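Side-chain contact in protein BIM1 (Saccharomyces cerevisiae, PDB 2QJX), which binds microtubules at their plus ends and is represented here by its calponin-homology domain: residues Tyr39-Asp44 and Ser116-Asp121. Sequence-based numbering, arbitrary orientation.
Sequences YCQIMD and SVYDPD
The hydroxyl of Y118 sits between Q41 and D44. Y118 OH donates to D44 OD2 at 2.6 Å, on the anti lone pair of that oxygen. D44 OD2 lies at the ring edge, in the ring plane. From Q41, NE2 donates to Y118 OH at 2.9 Å in a fairly straight bond (163°). The Q41 amide stands almost perpendicular to the ring (86°). NE2 also donates to the backbone P120 O at 3.0 Å, on a lone pair in the carbonyl plane. Both acceptors lie close to the amide plane, so the two bonds together fix the amide's rotation. The fold is the all-helical calponin-homology domain, where helix 37-47 meets the C-terminal segment that follows helix 95-112. A phenylalanine in place of Y118 would probably leave D44 OD2 without its hydroxyl donor and Q41 NE2 with one acceptor fewer. Q41 reaches across because CG is anti to the backbone N (chi1 -175°) and the chain stays extended beyond it. R124 NH1 hydrogen-bonds to Q41 OE1, and R123 NE forms a salt bridge with D44 OD2. D44 OD1 accepts from the backbone N of L50. D119, the residue after Y118, N-caps helix 120-123, with OD1 accepting from A122 N.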
ATOM      1  N   TYR A  39       0.114  -0.918   0.457  1.00 11.64           N
ATOM      2  CA  TYR A  39      -0.768   0.240   0.305  1.00 13.36           C
ATOM      3  C   TYR A  39      -0.181   1.436   1.048  1.00 12.95           C
ATOM      4  O   TYR A  39      -0.149   2.556   0.527  1.00 12.16           O
ATOM      5  CB  TYR A  39      -2.161  -0.074   0.863  1.00 13.77           C
ATOM      6  CG  TYR A  39      -2.900  -1.169   0.125  1.00 13.06           C
ATOM      7  CD1 TYR A  39      -3.911  -1.894   0.756  1.00 14.52           C
ATOM      8  CD2 TYR A  39      -2.592  -1.483  -1.200  1.00 11.24           C
ATOM      9  CE1 TYR A  39      -4.592  -2.911   0.090  1.00 12.19           C
ATOM     10  CE2 TYR A  39      -3.272  -2.495  -1.879  1.00 10.83           C
ATOM     11  CZ  TYR A  39      -4.267  -3.206  -1.226  1.00 11.37           C
ATOM     12  OH  TYR A  39      -4.927  -4.220  -1.886  1.00 13.19           O
ATOM     13  N   CYS A  40       0.272   1.198   2.275  1.00 12.35           N
ATOM     14  CA  CYS A  40       0.868   2.257   3.077  1.00 12.69           C
ATOM     15  C   CYS A  40       2.066   2.861   2.366  1.00 12.78           C
ATOM     16  O   CYS A  40       2.193   4.079   2.293  1.00 12.70           O
ATOM     17  CB  CYS A  40       1.341   1.724   4.434  1.00 11.31           C
ATOM     18  SG  CYS A  40       0.031   1.455   5.638  1.00 12.72           S
ATOM     19  N   GLN A  41       2.956   2.013   1.856  1.00 11.31           N
ATOM     20  CA  GLN A  41       4.140   2.541   1.196  1.00 12.22           C
ATOM     21  C   GLN A  41       3.862   3.231  -0.127  1.00 13.89           C
ATOM     22  O   GLN A  41       4.622   4.110  -0.533  1.00 14.94           O
ATOM     23  CB  GLN A  41       5.217   1.468   1.013  1.00 11.92           C
ATOM     24  CG  GLN A  41       6.500   2.070   0.438  1.00 11.70           C
ATOM     25  CD  GLN A  41       7.741   1.285   0.767  1.00 11.94           C
ATOM     26  OE1 GLN A  41       7.729   0.055   0.776  1.00 11.10           O
ATOM     27  NE2 GLN A  41       8.835   1.994   1.021  1.00 11.00           N
ATOM     28  N   ILE A  42       2.795   2.847  -0.819  1.00 13.30           N
ATOM     29  CA  ILE A  42       2.480   3.543  -2.061  1.00 14.48           C
ATOM     30  C   ILE A  42       2.145   4.975  -1.647  1.00 13.97           C
ATOM     31  O   ILE A  42       2.578   5.942  -2.280  1.00 13.22           O
ATOM     32  CB  ILE A  42       1.267   2.933  -2.787  1.00 15.33           C
ATOM     33  CG1 ILE A  42       1.646   1.571  -3.367  1.00 15.53           C
ATOM     34  CG2 ILE A  42       0.809   3.860  -3.910  1.00 16.62           C
ATOM     35  CD1 ILE A  42       0.523   0.902  -4.124  1.00 16.34           C
HETATM   36  N   MSE A  43       1.380   5.111  -0.569  1.00 14.79           N
HETATM   37  CA  MSE A  43       1.026   6.440  -0.086  1.00 14.08           C
HETATM   38  C   MSE A  43       2.274   7.180   0.400  1.00 13.92           C
HETATM   39  O   MSE A  43       2.362   8.404   0.281  1.00 15.22           O
HETATM   40  CB  MSE A  43      -0.011   6.345   1.034  1.00 14.77           C
HETATM   41  CG  MSE A  43      -1.371   5.814   0.572  1.00 15.10           C
HETATM   42 SE   MSE A  43      -2.237   6.898  -0.796  1.00 22.78          SE
HETATM   43  CE  MSE A  43      -3.186   8.130   0.349  1.00 21.35           C
ATOM     44  N   ASP A  44       3.248   6.451   0.939  1.00 13.26           N
ATOM     45  CA  ASP A  44       4.476   7.103   1.398  1.00 12.94           C
ATOM     46  C   ASP A  44       5.253   7.648   0.201  1.00 13.64           C
ATOM     47  O   ASP A  44       5.833   8.730   0.276  1.00 15.90           O
ATOM     48  CB  ASP A  44       5.368   6.132   2.191  1.00 13.29           C
ATOM     49  CG  ASP A  44       6.543   6.837   2.871  1.00 15.81           C
ATOM     50  OD1 ASP A  44       6.289   7.781   3.647  1.00 14.31           O
ATOM     51  OD2 ASP A  44       7.717   6.452   2.641  1.00 16.65           O
ATOM     52  N   SER A 116      10.317  14.176  -7.232  1.00 29.23           N
ATOM     53  CA  SER A 116      11.321  13.636  -6.318  1.00 29.16           C
ATOM     54  C   SER A 116      11.523  12.137  -6.493  1.00 28.99           C
ATOM     55  O   SER A 116      10.598  11.416  -6.867  1.00 30.19           O
ATOM     56  CB  SER A 116      10.932  13.932  -4.868  1.00 28.95           C
ATOM     57  OG  SER A 116       9.722  13.282  -4.518  1.00 30.91           O
ATOM     58  N   VAL A 117      12.739  11.670  -6.221  1.00 28.48           N
ATOM     59  CA  VAL A 117      13.039  10.248  -6.339  1.00 27.41           C
ATOM     60  C   VAL A 117      12.638   9.579  -5.028  1.00 25.16           C
ATOM     61  O   VAL A 117      12.736  10.182  -3.959  1.00 24.89           O
ATOM     62  CB  VAL A 117      14.546  10.001  -6.598  1.00 29.05           C
ATOM     63  CG1 VAL A 117      15.355  10.321  -5.348  1.00 31.77           C
ATOM     64  CG2 VAL A 117      14.771   8.556  -7.028  1.00 30.23           C
ATOM     65  N   TYR A 118      12.168   8.342  -5.112  1.00 22.52           N
ATOM     66  CA  TYR A 118      11.757   7.618  -3.917  1.00 21.06           C
ATOM     67  C   TYR A 118      12.600   6.360  -3.770  1.00 19.92           C
ATOM     68  O   TYR A 118      12.788   5.620  -4.730  1.00 21.75           O
ATOM     69  CB  TYR A 118      10.274   7.243  -4.010  1.00 19.53           C
ATOM     70  CG  TYR A 118       9.721   6.607  -2.750  1.00 15.29           C
ATOM     71  CD1 TYR A 118       9.523   7.362  -1.594  1.00 13.87           C
ATOM     72  CD2 TYR A 118       9.402   5.249  -2.715  1.00 16.05           C
ATOM     73  CE1 TYR A 118       9.015   6.781  -0.428  1.00 13.43           C
ATOM     74  CE2 TYR A 118       8.896   4.653  -1.553  1.00 13.40           C
ATOM     75  CZ  TYR A 118       8.706   5.425  -0.418  1.00 12.08           C
ATOM     76  OH  TYR A 118       8.214   4.842   0.727  1.00 13.02           O
ATOM     77  N   ASP A 119      13.118   6.131  -2.569  1.00 18.36           N
ATOM     78  CA  ASP A 119      13.939   4.957  -2.304  1.00 18.74           C
ATOM     79  C   ASP A 119      13.108   4.081  -1.383  1.00 16.88           C
ATOM     80  O   ASP A 119      13.146   4.245  -0.166  1.00 16.86           O
ATOM     81  CB  ASP A 119      15.238   5.351  -1.597  1.00 18.51           C
ATOM     82  CG  ASP A 119      16.201   4.192  -1.467  1.00 20.28           C
ATOM     83  OD1 ASP A 119      15.742   3.030  -1.467  1.00 20.36           O
ATOM     84  OD2 ASP A 119      17.420   4.440  -1.350  1.00 23.26           O
ATOM     85  N   PRO A 120      12.346   3.138  -1.955  1.00 16.20           N
ATOM     86  CA  PRO A 120      11.498   2.248  -1.160  1.00 16.12           C
ATOM     87  C   PRO A 120      12.229   1.428  -0.110  1.00 14.92           C
ATOM     88  O   PRO A 120      11.744   1.264   1.009  1.00 14.87           O
ATOM     89  CB  PRO A 120      10.815   1.381  -2.223  1.00 15.31           C
ATOM     90  CG  PRO A 120      11.833   1.328  -3.322  1.00 16.73           C
ATOM     91  CD  PRO A 120      12.309   2.766  -3.380  1.00 16.80           C
ATOM     92  N   ASP A 121      13.399   0.915  -0.464  1.00 14.07           N
ATOM     93  CA  ASP A 121      14.161   0.104   0.472  1.00 15.15           C
ATOM     94  C   ASP A 121      14.614   0.908   1.689  1.00 14.23           C
ATOM     95  O   ASP A 121      14.429   0.478   2.829  1.00 14.66           O
ATOM     96  CB  ASP A 121      15.358  -0.515  -0.255  1.00 16.19           C
ATOM     97  CG  ASP A 121      14.926  -1.398  -1.414  1.00 19.99           C
ATOM     98  OD1 ASP A 121      14.422  -2.510  -1.155  1.00 20.64           O
ATOM     99  OD2 ASP A 121      15.069  -0.973  -2.581  1.00 21.26           O
TER